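Local atomic coordinates of Serine/threonine-protein kinase Tel1 (Chaetomium thermophilum, PDB entry 6SKY), a protein that probably acts as a DNA damage sensor, a serine/threonine kinase that uses ATP to phosphorylate [ST]-Q sites in proteins and so activate checkpoint signalling. Residues L2200-A2205 against K2238-L2243; Q2161-L2166 against A2187-L2191. One frame throughout, in Å; residues are numbered along the deposited sequence.

Contact 1. Residues L2200-A2205 against K2238-L2243; sequences LSVDAA and KQSVPL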
loop_
_atom_site.group_PDB
_atom_site.type_symbol
_atom_site.label_atom_id
_atom_site.label_comp_id
_atom_site.label_asym_id
_atom_site.label_seq_id
_atom_site.Cartn_x
_atom_site.Cartn_y
_atom_site.Cartn_z
ATOM N N LEU A 2200 19.468 14.835 32.926
ATOM C CA LEU A 2200 19.547 15.020 31.486
ATOM C C LEU A 2200 18.215 15.516 30.948
ATOM O O LEU A 2200 17.153 15.097 31.411
ATOM C CB LEU A 2200 19.924 13.717 30.785
ATOM C CG LEU A 2200 21.300 13.141 31.068
ATOM C CD1 LEU A 2200 21.391 11.772 30.470
ATOM C CD2 LEU A 2200 22.347 14.030 30.486
ATOM N N SER A 2201 18.277 16.400 29.964
ATOM C CA SER A 2201 17.096 16.898 29.271
ATOM C C SER A 2201 17.161 16.360 27.850
ATOM O O SER A 2201 17.784 16.958 26.977
ATOM C CB SER A 2201 17.047 18.406 29.292
ATOM O OG SER A 2201 17.098 18.892 30.617
ATOM N N VAL A 2202 16.525 15.216 27.625
ATOM C CA VAL A 2202 16.563 14.583 26.315
ATOM C C VAL A 2202 15.163 14.219 25.855
ATOM O O VAL A 2202 14.992 13.320 25.030
ATOM C CB VAL A 2202 17.459 13.335 26.324
ATOM C CG1 VAL A 2202 18.901 13.723 26.512
ATOM C CG2 VAL A 2202 17.017 12.392 27.407
ATOM N N ASP A 2203 14.149 14.906 26.371
ATOM C CA ASP A 2203 12.786 14.540 26.009
ATOM C C ASP A 2203 12.389 15.063 24.639
ATOM O O ASP A 2203 11.597 14.418 23.950
ATOM C CB ASP A 2203 11.808 15.047 27.061
ATOM C CG ASP A 2203 12.120 16.444 27.504
ATOM O OD1 ASP A 2203 13.317 16.760 27.636
ATOM O OD2 ASP A 2203 11.174 17.230 27.717
ATOM N N ALA A 2204 12.930 16.205 24.217
ATOM C CA ALA A 2204 12.527 16.780 22.941
ATOM C C ALA A 2204 13.046 15.961 21.768
ATOM O O ALA A 2204 12.304 15.697 20.820
ATOM C CB ALA A 2204 13.009 18.218 22.841
ATOM N N ALA A 2205 14.304 15.531 21.818
ATOM C CA ALA A 2205 14.852 14.732 20.726
ATOM C C ALA A 2205 14.218 13.351 20.675
ATOM O O ALA A 2205 13.977 12.807 19.591
ATOM C CB ALA A 2205 16.361 14.623 20.875
ATOM N N LYS A 2238 17.411 24.687 27.107
ATOM C CA LYS A 2238 18.052 23.880 28.140
ATOM C C LYS A 2238 17.794 22.413 27.822
ATOM O O LYS A 2238 16.894 21.773 28.363
ATOM C CB LYS A 2238 17.531 24.272 29.514
ATOM C CG LYS A 2238 17.763 25.740 29.826
ATOM C CD LYS A 2238 17.176 26.150 31.164
ATOM C CE LYS A 2238 17.369 27.641 31.390
ATOM N NZ LYS A 2238 16.684 28.124 32.618
ATOM N N GLN A 2239 18.613 21.878 26.922
ATOM C CA GLN A 2239 18.364 20.555 26.359
ATOM C C GLN A 2239 19.672 19.998 25.834
ATOM O O GLN A 2239 20.218 20.531 24.867
ATOM C CB GLN A 2239 17.335 20.643 25.234
ATOM C CG GLN A 2239 16.487 19.413 25.033
ATOM C CD GLN A 2239 15.202 19.471 25.818
ATOM O OE1 GLN A 2239 14.887 20.480 26.429
ATOM N NE2 GLN A 2239 14.453 18.386 25.806
ATOM N N SER A 2240 20.183 18.947 26.465
ATOM C CA SER A 2240 21.241 18.174 25.839
ATOM C C SER A 2240 20.661 17.399 24.664
ATOM O O SER A 2240 19.456 17.150 24.599
ATOM C CB SER A 2240 21.888 17.235 26.848
ATOM O OG SER A 2240 20.950 16.840 27.824
ATOM N N VAL A 2241 21.527 17.009 23.735
ATOM C CA VAL A 2241 21.076 16.600 22.406
ATOM C C VAL A 2241 20.217 17.733 21.861
ATOM O O VAL A 2241 18.984 17.628 21.862
ATOM C CB VAL A 2241 20.302 15.275 22.424
ATOM C CG1 VAL A 2241 20.120 14.774 21.019
ATOM C CG2 VAL A 2241 21.023 14.251 23.251
ATOM N N PRO A 2242 20.818 18.835 21.418
ATOM C CA PRO A 2242 20.053 20.060 21.168
ATOM C C PRO A 2242 19.019 19.881 20.070
ATOM O O PRO A 2242 19.027 18.921 19.298
ATOM C CB PRO A 2242 21.125 21.071 20.749
ATOM C CG PRO A 2242 22.429 20.431 21.062
ATOM C CD PRO A 2242 22.208 18.967 20.967
ATOM N N LEU A 2243 18.114 20.849 20.007
ATOM C CA LEU A 2243 17.057 20.862 19.004
ATOM C C LEU A 2243 16.671 22.314 18.786
ATOM O O LEU A 2243 16.199 22.968 19.716
ATOM C CB LEU A 2243 15.862 20.036 19.457
ATOM C CG LEU A 2243 14.559 20.255 18.701
ATOM C CD1 LEU A 2243 14.699 19.801 17.268
ATOM C CD2 LEU A 2243 13.439 19.518 19.384
#

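Contact 2. Residues Q2161-L2166 against A2187-L2191; sequences QIRGML and ALSDL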
loop_
_atom_site.group_PDB
_atom_site.type_symbol
_atom_site.label_atom_id
_atom_site.label_comp_id
_atom_site.label_asym_id
_atom_site.label_seq_id
_atom_site.Cartn_x
_atom_site.Cartn_y
_atom_site.Cartn_z
ATOM N N GLN A 2161 24.801 6.858 24.818
ATOM C CA GLN A 2161 23.884 5.827 24.347
ATOM C C GLN A 2161 22.733 6.432 23.559
ATOM O O GLN A 2161 22.349 5.917 22.502
ATOM C CB GLN A 2161 23.349 5.034 25.528
ATOM C CG GLN A 2161 22.355 3.985 25.151
ATOM C CD GLN A 2161 21.633 3.441 26.339
ATOM O OE1 GLN A 2161 21.779 3.938 27.443
ATOM N NE2 GLN A 2161 20.841 2.416 26.125
ATOM N N ILE A 2162 22.174 7.530 24.061
ATOM C CA ILE A 2162 21.083 8.204 23.366
ATOM C C ILE A 2162 21.534 8.672 21.991
ATOM O O ILE A 2162 20.834 8.481 20.990
ATOM C CB ILE A 2162 20.558 9.368 24.219
ATOM C CG1 ILE A 2162 19.814 8.822 25.426
ATOM C CG2 ILE A 2162 19.662 10.261 23.412
ATOM C CD1 ILE A 2162 19.489 9.855 26.422
ATOM N N ARG A 2163 22.708 9.293 21.920
ATOM C CA ARG A 2163 23.193 9.785 20.636
ATOM C C ARG A 2163 23.426 8.653 19.641
ATOM O O ARG A 2163 23.088 8.780 18.456
ATOM C CB ARG A 2163 24.467 10.586 20.837
ATOM C CG ARG A 2163 24.272 11.830 21.638
ATOM C CD ARG A 2163 25.179 12.899 21.118
ATOM N NE ARG A 2163 25.152 14.097 21.942
ATOM C CZ ARG A 2163 26.050 14.373 22.878
ATOM N NH1 ARG A 2163 25.950 15.492 23.581
ATOM N NH2 ARG A 2163 27.048 13.533 23.113
ATOM N N GLY A 2164 24.013 7.545 20.093
ATOM C CA GLY A 2164 24.187 6.408 19.205
ATOM C C GLY A 2164 22.870 5.869 18.684
ATOM O O GLY A 2164 22.757 5.500 17.511
ATOM N N MET A 2165 21.852 5.832 19.540
ATOM C CA MET A 2165 20.543 5.360 19.099
ATOM C C MET A 2165 19.927 6.286 18.060
ATOM O O MET A 2165 19.333 5.820 17.082
ATOM C CB MET A 2165 19.613 5.217 20.292
ATOM C CG MET A 2165 19.682 3.882 20.981
ATOM S SD MET A 2165 18.777 3.894 22.533
ATOM C CE MET A 2165 18.049 2.272 22.493
ATOM N N LEU A 2166 20.041 7.598 18.250
ATOM C CA LEU A 2166 19.470 8.520 17.272
ATOM C C LEU A 2166 20.177 8.409 15.925
ATOM O O LEU A 2166 19.543 8.497 14.860
ATOM C CB LEU A 2166 19.528 9.945 17.809
ATOM C CG LEU A 2166 18.704 10.196 19.071
ATOM C CD1 LEU A 2166 18.934 11.576 19.603
ATOM C CD2 LEU A 2166 17.250 9.993 18.793
ATOM N N ALA A 2187 12.362 1.825 22.497
ATOM C CA ALA A 2187 13.433 1.659 23.467
ATOM C C ALA A 2187 14.000 2.991 23.926
ATOM O O ALA A 2187 14.506 3.087 25.042
ATOM C CB ALA A 2187 14.534 0.793 22.874
ATOM N N LEU A 2188 13.946 4.021 23.083
ATOM C CA LEU A 2188 14.405 5.342 23.498
ATOM C C LEU A 2188 13.407 6.003 24.431
ATOM O O LEU A 2188 13.798 6.633 25.415
ATOM C CB LEU A 2188 14.636 6.230 22.282
ATOM C CG LEU A 2188 16.004 6.268 21.620
ATOM C CD1 LEU A 2188 15.876 6.941 20.289
ATOM C CD2 LEU A 2188 16.972 7.010 22.486
ATOM N N SER A 2189 12.116 5.893 24.126
ATOM C CA SER A 2189 11.107 6.464 25.002
ATOM C C SER A 2189 11.130 5.817 26.371
ATOM O O SER A 2189 10.770 6.455 27.364
ATOM C CB SER A 2189 9.727 6.321 24.378
ATOM O OG SER A 2189 9.597 7.141 23.242
ATOM N N ASP A 2190 11.541 4.554 26.452
ATOM C CA ASP A 2190 11.635 3.925 27.766
ATOM C C ASP A 2190 12.810 4.422 28.597
ATOM O O ASP A 2190 12.882 4.099 29.783
ATOM C CB ASP A 2190 11.722 2.415 27.618
ATOM C CG ASP A 2190 10.414 1.814 27.213
ATOM O OD1 ASP A 2190 9.541 2.569 26.750
ATOM O OD2 ASP A 2190 10.244 0.592 27.364
ATOM N N LEU A 2191 13.719 5.194 28.023
ATOM C CA LEU A 2191 14.882 5.687 28.739
ATOM C C LEU A 2191 14.665 7.047 29.374
ATOM O O LEU A 2191 15.557 7.526 30.073
ATOM C CB LEU A 2191 16.080 5.781 27.794
ATOM C CG LEU A 2191 17.126 4.676 27.801
ATOM C CD1 LEU A 2191 16.488 3.327 27.945
ATOM C CD2 LEU A 2191 17.909 4.745 26.525
#

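Contact 1. Residues L2200-A2205 against K2238-L2243
Ser-2201 and Val-2202 meet Gln-2239, Ser-2240 and Val-2241 in a largely surface-lying contact between the start of helix 2203-2217 and the loop that joins helices 2220-2232 and 2245-2259. The backbones come closest at Ser-2201 and Gln-2239, whose CA atoms are 4.8 Å apart. One hydrogen bond spans this point: Ser-2240 OG donates to Ser-2201 O over 3.3 Å. The C=O...OG angle is 107° and the hydroxyl stands 61° above the carbonyl plane, so it does not approach along a lone pair. On the same carbonyl, Gln-2239 lays its aliphatic CG, 3.4 Å from Ser-2201 O. All of this lies within the FAT region, part of the alpha solenoid, and the loop runs past the first turn of helix 2203-2217, beyond Val-2202 at its N-cap. With CG1 anti to the backbone N (chi1 -168°), Val-2241 points one methyl at each of two partners: CG1 lies 3.8 Å from Ala-2205 CB, while CG2 lies 3.9 Å from Val-2202 CG1. Farther along, Leu-2243 CD2 reaches Ala-2204 CB at 3.7 Å, and Leu-2236 touches both of these residues. Behind the valines runs helix 2154-2174, with Leu-2159 against Val-2241.

Contact 2. Residues Q2161-L2166 against A2187-L2191
Leu-2188 packs into the angle between Met-2165 and Leu-2166, and this is the tight part of the contact. Its CD2 lies 3.6 Å from Met-2165 SD, and the two side chains run antiparallel alongside one another. The other branch, CD1, reaches Leu-2166 CD2 at 3.7 Å, with Leu-2166 roughly perpendicular to Leu-2188. Met-2165 bends at chi3 (141°), which carries its methyl CE on to Ala-2187 CB, 3.8 Å away. The segments belong to helices 2154-2174 and 2178-2189, joined by a short turn and running in roughly opposite directions: a helical hairpin of the FAT solenoid. An alanine in place of Leu-2188 would remove both branches and would probably leave Met-2165 and Leu-2166 without their shared partner, opening a gap between the helices.

Packing is looser on the flank of Ile-2162 and toward Leu-2191, past the end of helix 2178-2189 that lies far from the connecting turn. Ile-2162 CG2 stays 4.3 Å from Leu-2188 CD2, and Leu-2191 CD2 is 4.2 Å from Met-2165 SD. Leu-2191, partly exposed, instead meets the amide of Gln-2161, whose extended chain brings NE2 to 3.8 Å from Leu-2191 CD2. Beyond it Asp-2190 turns to the second subunit, where it packs on His-1966 of that chain. No hydrogen bond crosses between the two segments; their cohesion therefore comes from van der Waals contact between methyl, methylene and thioether groups, and the one polar end that joins in, the amide of Gln-2161, meets only a methyl across the contact.

How the contacts relate
Contact 2 is buried and joins two helices directly, whereas contact 1 lies nearer the surface and sets a connecting loop against a helix start. The surface contact nonetheless covers more area, 438 against 295 Å². Their chemistry follows their place: contact 1 mixes a serine-to-carbonyl hydrogen bond with small apolar side chains, while contact 2 has no hydrogen bond across it and is mostly apolar packing. They are formed in series along the chain, with centres about 12 Å apart, and helix 2154-2174, which supplies one side of contact 2, also packs behind contact 1. Its residues Ile-2162 and Leu-2166 face both: Ile-2162 CD1 is 3.7 Å from Val-2202 CG2, and Leu-2166 CD1 is 3.7 Å from Val-2241 CG1.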